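Local structure of protein TP_0956 (3U64) at residues T36-D39 against L43-Q46; A181-L186 against K207-A212; T244-L249 against D260-R265. The protein probably serves as the periplasmic lipoprotein T-component of a TRAP transporter in Treponema pallidum, built of tetratricopeptide-like helices suited to binding partner proteins. One frame throughout, in Å; residues are numbered along the deposited sequence.

Contact 1 of 3, residues T36-D39 against L43-Q46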
# COMPACT_ATOMS: atom_id res chain seq x y z
N THR A 36 -1.91 4.99 -16.19
CA THR A 36 -1.45 6.16 -16.94
C THR A 36 -2.50 7.24 -17.15
O THR A 36 -2.16 8.41 -17.41
CB THR A 36 -0.83 5.78 -18.32
OG1 THR A 36 -1.84 5.18 -19.16
CG2 THR A 36 0.33 4.82 -18.13
N GLU A 37 -3.77 6.87 -17.04
CA GLU A 37 -4.86 7.86 -17.18
C GLU A 37 -5.44 8.28 -15.82
O GLU A 37 -6.43 9.00 -15.73
CB GLU A 37 -5.95 7.33 -18.11
CG GLU A 37 -5.42 6.90 -19.49
CD GLU A 37 -4.36 7.86 -20.05
OE1 GLU A 37 -4.56 9.09 -19.96
OE2 GLU A 37 -3.32 7.37 -20.57
N GLU A 38 -4.80 7.81 -14.76
CA GLU A 38 -5.23 8.11 -13.40
C GLU A 38 -5.00 9.60 -13.11
O GLU A 38 -4.08 10.21 -13.66
CB GLU A 38 -4.46 7.19 -12.43
CG GLU A 38 -4.87 7.21 -10.98
CD GLU A 38 -6.34 6.96 -10.78
OE1 GLU A 38 -6.73 5.81 -10.53
OE2 GLU A 38 -7.12 7.92 -10.85
N ASP A 39 -5.88 10.20 -12.30
CA ASP A 39 -5.63 11.55 -11.78
C ASP A 39 -5.38 11.58 -10.26
O ASP A 39 -5.04 12.62 -9.69
CB ASP A 39 -6.71 12.58 -12.21
CG ASP A 39 -8.13 12.17 -11.81
OD1 ASP A 39 -8.29 11.35 -10.88
OD2 ASP A 39 -9.09 12.67 -12.43
N LEU A 43 -3.69 6.69 -5.07
CA LEU A 43 -4.10 5.36 -5.51
C LEU A 43 -2.98 4.67 -6.28
O LEU A 43 -2.73 3.48 -6.12
CB LEU A 43 -5.36 5.42 -6.38
CG LEU A 43 -6.68 5.58 -5.62
CD1 LEU A 43 -7.83 5.84 -6.57
CD2 LEU A 43 -6.92 4.35 -4.78
N VAL A 44 -2.31 5.43 -7.14
CA VAL A 44 -1.19 4.89 -7.91
C VAL A 44 -0.03 4.53 -6.98
O VAL A 44 0.44 3.40 -6.99
CB VAL A 44 -0.77 5.84 -9.02
CG1 VAL A 44 0.31 5.22 -9.85
CG2 VAL A 44 -1.98 6.16 -9.91
N ALA A 45 0.40 5.48 -6.14
CA ALA A 45 1.51 5.28 -5.23
C ALA A 45 1.31 4.04 -4.37
O ALA A 45 2.25 3.31 -4.10
CB ALA A 45 1.71 6.53 -4.34
N GLN A 46 0.08 3.82 -3.92
CA GLN A 46 -0.18 2.70 -3.01
C GLN A 46 -0.32 1.35 -3.71
O GLN A 46 -0.12 0.31 -3.10
CB GLN A 46 -1.41 2.97 -2.15
CG GLN A 46 -1.23 4.18 -1.25
CD GLN A 46 -2.37 4.36 -0.29
OE1 GLN A 46 -2.84 3.40 0.33
NE2 GLN A 46 -2.83 5.60 -0.14
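Glu38 reaches helix 41-61 with the hydrocarbon part of its side chain, pressing CG against Val44 at one methyl, and this is the tight half of the contact. Val44 CG2 lies 3.3 Å from Glu38 CG and 3.7 Å from Glu38 CB, a close fit for carbon against carbon, with the two side chains sliding past each other in opposite directions. Extended at first (chi1 -173°), the Glu38 chain then bends at chi2 (54°), so that the methylenes meet the valine while the carboxylate moves on toward Leu43. There the packing slackens: Glu38 OE1 passes across Leu43 CD1 at 4.1 Å, the two side chains roughly at right angles. Val44 is backed in turn by Phe83 and Leu279.

The polar end looks elsewhere. Asp39 N donates to Glu38 OE2 over 3.0 Å, arriving on the anti side of the carboxylate and well bent at 132°, and Asp40 N joins the same oxygen. Beyond this short loop, Lys53 of the second subunit forms a salt bridge with OE1 and Arg112 of the second subunit one with OE2. Glu38 therefore serves two surroundings: its apolar stem packs within its own subunit, whereas its buried charge, likely kept ionised by two amides and two cations, ties the loop to the subunit interface.

Contact 2 of 3, residues A181-L186 against K207-A212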
# COMPACT_ATOMS: atom_id res chain seq x y z
N ALA A 181 29.07 5.65 -20.66
CA ALA A 181 28.36 4.58 -21.37
C ALA A 181 26.86 4.87 -21.49
O ALA A 181 26.24 4.60 -22.53
CB ALA A 181 28.58 3.23 -20.69
N ALA A 182 26.28 5.40 -20.43
CA ALA A 182 24.84 5.70 -20.42
C ALA A 182 24.49 6.75 -21.48
O ALA A 182 23.55 6.58 -22.27
CB ALA A 182 24.38 6.17 -19.03
N VAL A 183 25.26 7.83 -21.51
CA VAL A 183 25.03 8.88 -22.47
C VAL A 183 25.24 8.38 -23.89
O VAL A 183 24.44 8.69 -24.77
CB VAL A 183 25.91 10.11 -22.19
CG1 VAL A 183 25.71 11.17 -23.27
CG2 VAL A 183 25.57 10.69 -20.81
N MET A 184 26.29 7.59 -24.10
CA MET A 184 26.54 7.01 -25.43
C MET A 184 25.37 6.12 -25.88
O MET A 184 25.02 6.10 -27.06
CB MET A 184 27.87 6.25 -25.48
CG MET A 184 29.13 7.11 -25.30
SD MET A 184 29.25 8.49 -26.48
CE MET A 184 28.86 9.88 -25.41
N MET A 185 24.76 5.40 -24.94
CA MET A 185 23.55 4.64 -25.26
C MET A 185 22.41 5.59 -25.66
O MET A 185 21.70 5.34 -26.63
CB MET A 185 23.12 3.74 -24.10
CG MET A 185 24.10 2.59 -23.81
SD MET A 185 23.45 1.41 -22.58
CE MET A 185 24.48 1.77 -21.17
N LEU A 186 22.24 6.67 -24.91
CA LEU A 186 21.22 7.65 -25.27
C LEU A 186 21.51 8.25 -26.67
O LEU A 186 20.62 8.32 -27.53
CB LEU A 186 21.11 8.73 -24.19
CG LEU A 186 20.47 8.28 -22.87
CD1 LEU A 186 20.63 9.33 -21.80
CD2 LEU A 186 18.99 7.94 -23.04
N LYS A 207 18.72 17.62 -20.29
CA LYS A 207 18.92 17.68 -18.86
C LYS A 207 20.32 17.24 -18.46
O LYS A 207 20.96 17.89 -17.65
CB LYS A 207 17.85 16.88 -18.12
CG LYS A 207 16.47 17.49 -18.32
CD LYS A 207 15.41 16.92 -17.36
CE LYS A 207 14.91 15.58 -17.82
NZ LYS A 207 13.83 15.07 -16.92
N PHE A 208 20.82 16.17 -19.07
CA PHE A 208 22.17 15.74 -18.73
C PHE A 208 23.20 16.81 -19.07
O PHE A 208 24.00 17.20 -18.22
CB PHE A 208 22.56 14.41 -19.41
CG PHE A 208 24.05 14.08 -19.27
CD1 PHE A 208 24.54 13.43 -18.13
CD2 PHE A 208 24.95 14.47 -20.26
CE1 PHE A 208 25.92 13.15 -17.98
CE2 PHE A 208 26.32 14.19 -20.13
CZ PHE A 208 26.80 13.53 -18.99
N TYR A 209 23.18 17.27 -20.32
CA TYR A 209 24.21 18.22 -20.79
C TYR A 209 24.20 19.49 -19.99
O TYR A 209 25.25 20.03 -19.69
CB TYR A 209 24.04 18.55 -22.27
CG TYR A 209 24.37 17.40 -23.16
CD1 TYR A 209 25.48 16.60 -22.90
CD2 TYR A 209 23.56 17.07 -24.23
CE1 TYR A 209 25.79 15.52 -23.70
CE2 TYR A 209 23.85 16.00 -25.04
CZ TYR A 209 24.96 15.22 -24.77
OH TYR A 209 25.24 14.15 -25.58
N ALA A 210 23.00 19.96 -19.64
CA ALA A 210 22.90 21.25 -18.96
C ALA A 210 23.40 21.16 -17.53
O ALA A 210 23.91 22.12 -16.97
CB ALA A 210 21.45 21.76 -18.98
N ALA A 211 23.26 19.98 -16.94
CA ALA A 211 23.56 19.81 -15.53
C ALA A 211 24.92 19.18 -15.30
O ALA A 211 25.44 19.23 -14.19
CB ALA A 211 22.48 18.96 -14.87
N ALA A 212 25.49 18.59 -16.33
CA ALA A 212 26.73 17.84 -16.15
C ALA A 212 27.97 18.71 -16.27
O ALA A 212 28.08 19.55 -17.16
CB ALA A 212 26.82 16.65 -17.10
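Phe208, whose ring receives Val183 from the facing helix, has a carbonyl oxygen approached by two amides at once: Ala212 N lies 2.8 Å from Phe208 O and Ala211 N lies 3.1 Å from it, both bonds weak. They mark the place where helix 196-211 runs out, Ala212 being the first residue to leave helical geometry. Ala212, four residues on, sets its CB over one face of the ring, 3.6 Å from the plane of Phe208 and displaced toward the rim.

The opposite face of the ring belongs to Val183. Its CG2 sits 3.5 Å from the centroid of the Phe208 ring, only 10° off the normal, a textbook CH-pi contact in which all six ring carbons share the methyl. The division of labour between the two methyls follows from the valine torsion: with CG1 opposite the backbone N (chi1 176°), CG2 is left to the phenylalanine while CG1 turns to Tyr209, coming within 3.8 Å of its OH. That second approach is oblique, neither squarely over the tyrosine face nor along its rim. Tyr209 CE1, meanwhile, abuts the edge of the Phe208 ring in its plane, so the phenylalanine is bounded on both faces and on one side.

Leu205 adds to the cover on Val183, and Tyr209 also rests on Lys222 and Ala223 of the following helix. A branched aliphatic residue whose two methyls are shared by two aromatic side chains of the next helix, in a buried interface of consecutive helices, is in keeping with the tetratricopeptide-like helical hairpins of this family.

Contact 3 of 3, residues T244-L249 against D260-R265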
# COMPACT_ATOMS: atom_id res chain seq x y z
N THR A 244 11.58 21.42 -18.78
CA THR A 244 12.99 21.25 -19.12
C THR A 244 13.62 22.58 -19.56
O THR A 244 14.71 22.94 -19.11
CB THR A 244 13.17 20.16 -20.18
OG1 THR A 244 12.82 18.89 -19.61
CG2 THR A 244 14.63 20.15 -20.68
N TYR A 245 12.92 23.32 -20.43
CA TYR A 245 13.41 24.63 -20.86
C TYR A 245 13.66 25.55 -19.67
O TYR A 245 14.72 26.17 -19.55
CB TYR A 245 12.43 25.28 -21.83
CG TYR A 245 12.96 26.55 -22.44
CD1 TYR A 245 13.96 26.52 -23.40
CD2 TYR A 245 12.46 27.80 -22.05
CE1 TYR A 245 14.46 27.68 -23.97
CE2 TYR A 245 12.96 28.97 -22.60
CZ TYR A 245 13.96 28.91 -23.57
OH TYR A 245 14.47 30.06 -24.13
N ALA A 246 12.69 25.61 -18.76
CA ALA A 246 12.77 26.50 -17.60
C ALA A 246 13.88 26.09 -16.63
O ALA A 246 14.69 26.91 -16.19
CB ALA A 246 11.43 26.55 -16.87
N ASP A 247 13.91 24.80 -16.32
CA ASP A 247 14.74 24.26 -15.26
C ASP A 247 16.19 24.02 -15.67
O ASP A 247 17.12 24.42 -14.97
CB ASP A 247 14.10 22.95 -14.79
CG ASP A 247 14.72 22.42 -13.52
OD1 ASP A 247 15.25 23.23 -12.74
OD2 ASP A 247 14.64 21.20 -13.29
N ALA A 248 16.38 23.37 -16.82
CA ALA A 248 17.72 23.03 -17.29
C ALA A 248 18.44 24.20 -17.97
O ALA A 248 19.66 24.34 -17.85
CB ALA A 248 17.67 21.83 -18.22
N LEU A 249 17.68 25.04 -18.67
CA LEU A 249 18.26 26.09 -19.50
C LEU A 249 18.09 27.50 -18.93
O LEU A 249 19.03 28.29 -18.95
CB LEU A 249 17.68 26.05 -20.91
CG LEU A 249 17.84 24.76 -21.72
CD1 LEU A 249 17.38 24.98 -23.15
CD2 LEU A 249 19.28 24.26 -21.72
N ASP A 260 9.52 31.91 -16.40
CA ASP A 260 8.11 32.14 -16.07
C ASP A 260 7.16 31.79 -17.21
O ASP A 260 6.20 31.04 -17.02
CB ASP A 260 7.87 33.58 -15.59
CG ASP A 260 8.15 33.76 -14.10
OD1 ASP A 260 7.99 32.79 -13.33
OD2 ASP A 260 8.54 34.89 -13.69
N GLU A 261 7.42 32.32 -18.41
CA GLU A 261 6.64 31.97 -19.59
C GLU A 261 6.57 30.46 -19.80
O GLU A 261 5.50 29.91 -20.05
CB GLU A 261 7.25 32.59 -20.85
CG GLU A 261 7.10 34.10 -20.96
CD GLU A 261 7.71 34.67 -22.25
OE1 GLU A 261 8.26 33.89 -23.06
OE2 GLU A 261 7.62 35.90 -22.45
N ALA A 262 7.71 29.79 -19.72
CA ALA A 262 7.76 28.37 -20.02
C ALA A 262 6.85 27.60 -19.07
O ALA A 262 6.07 26.73 -19.49
CB ALA A 262 9.19 27.85 -19.95
N LEU A 263 6.94 27.93 -17.78
CA LEU A 263 6.11 27.27 -16.77
C LEU A 263 4.64 27.64 -16.89
O LEU A 263 3.76 26.83 -16.58
CB LEU A 263 6.62 27.57 -15.36
CG LEU A 263 8.05 27.12 -15.08
CD1 LEU A 263 8.49 27.51 -13.66
CD2 LEU A 263 8.18 25.62 -15.29
N ASP A 264 4.37 28.85 -17.35
CA ASP A 264 2.98 29.23 -17.62
C ASP A 264 2.43 28.37 -18.75
O ASP A 264 1.28 27.96 -18.74
CB ASP A 264 2.86 30.71 -17.96
CG ASP A 264 2.89 31.60 -16.73
OD1 ASP A 264 2.71 31.08 -15.61
OD2 ASP A 264 3.08 32.82 -16.89
N ARG A 265 3.27 28.10 -19.74
CA ARG A 265 2.88 27.19 -20.81
C ARG A 265 2.66 25.76 -20.30
O ARG A 265 1.67 25.14 -20.65
CB ARG A 265 3.88 27.25 -21.97
CG ARG A 265 3.75 28.55 -22.75
CD ARG A 265 4.57 28.54 -24.01
NE ARG A 265 5.99 28.73 -23.74
CZ ARG A 265 6.70 29.78 -24.14
NH1 ARG A 265 6.12 30.75 -24.86
NH2 ARG A 265 7.99 29.86 -23.83
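Tyr245 and Ala246 present the side of helix 240-250 that faces Ala262 and Leu263 on helix 256-268, and following the latter helix through residues 260-265 shows a small apolar centre at Ala262 and Leu263, with charged residues before and after it in sequence. Asp260 comes first and points away from the partner helix; its OD1 makes a salt bridge with Lys292.

At Ala262 the two backbones come nearest. Its CA is 5.9 Å from the CA of Ala246, and the two methyls meet with Ala246 CB 4.0 Å from Ala262 CB. The same Ala262 CB also touches Tyr245 CD2 at 3.9 Å, lying at the edge of the tyrosine ring near its plane, so the ring flanks the alanine rather than covering it. Tyr245 reaches this position because its CG stands opposite the backbone N (chi1 -173°).

Leu263 follows on the other flank. Its CD2 packs 3.7 Å from Ala246 CB, with CG close behind, and Ala246 thus fits between the leucine branch and the Ala262 methyl. Asp264 OD1 shares Lys292 with Asp260. Arg265 closes the segment with Glu261 CB, a turn earlier on the same helix, near the rim of one face of its guanidinium group, and its side chain touches His242.

With alanine facing alanine at the centre, the segment axes can approach to 8.4 Å, running roughly antiparallel at 144°, a close helix pairing consistent with the tetratricopeptide-like family. The pair is itself sandwiched in the helical stack: Leu263 continues onto Ala288 and Leu291 of helix 278-293, while the Tyr245 ring meets Phe227 of helix 220-233 and Thr244 borders helix 196-211.

All three contacts bury most of their touching residues, yet their settings differ. Contact 2 is innermost, its centre about 10 Å from that of the chain, against about 17 Å for the centre of contact 3; both join consecutive helices through apolar groups, one by aromatic rings and a valine, the other by alanines with a leucine and a tyrosine edge. Contact 1, its centre about 19 Å from the chain's and opposite contact 2, joins a loop to a helix and adds charge, since it borders another subunit. Ala210 CB lies 3.3 Å from Ala248 O, so the two helix pairs abut, through residues beside the contacts themselves; contact 1 stands apart, its nearest atoms about 17 Å from either.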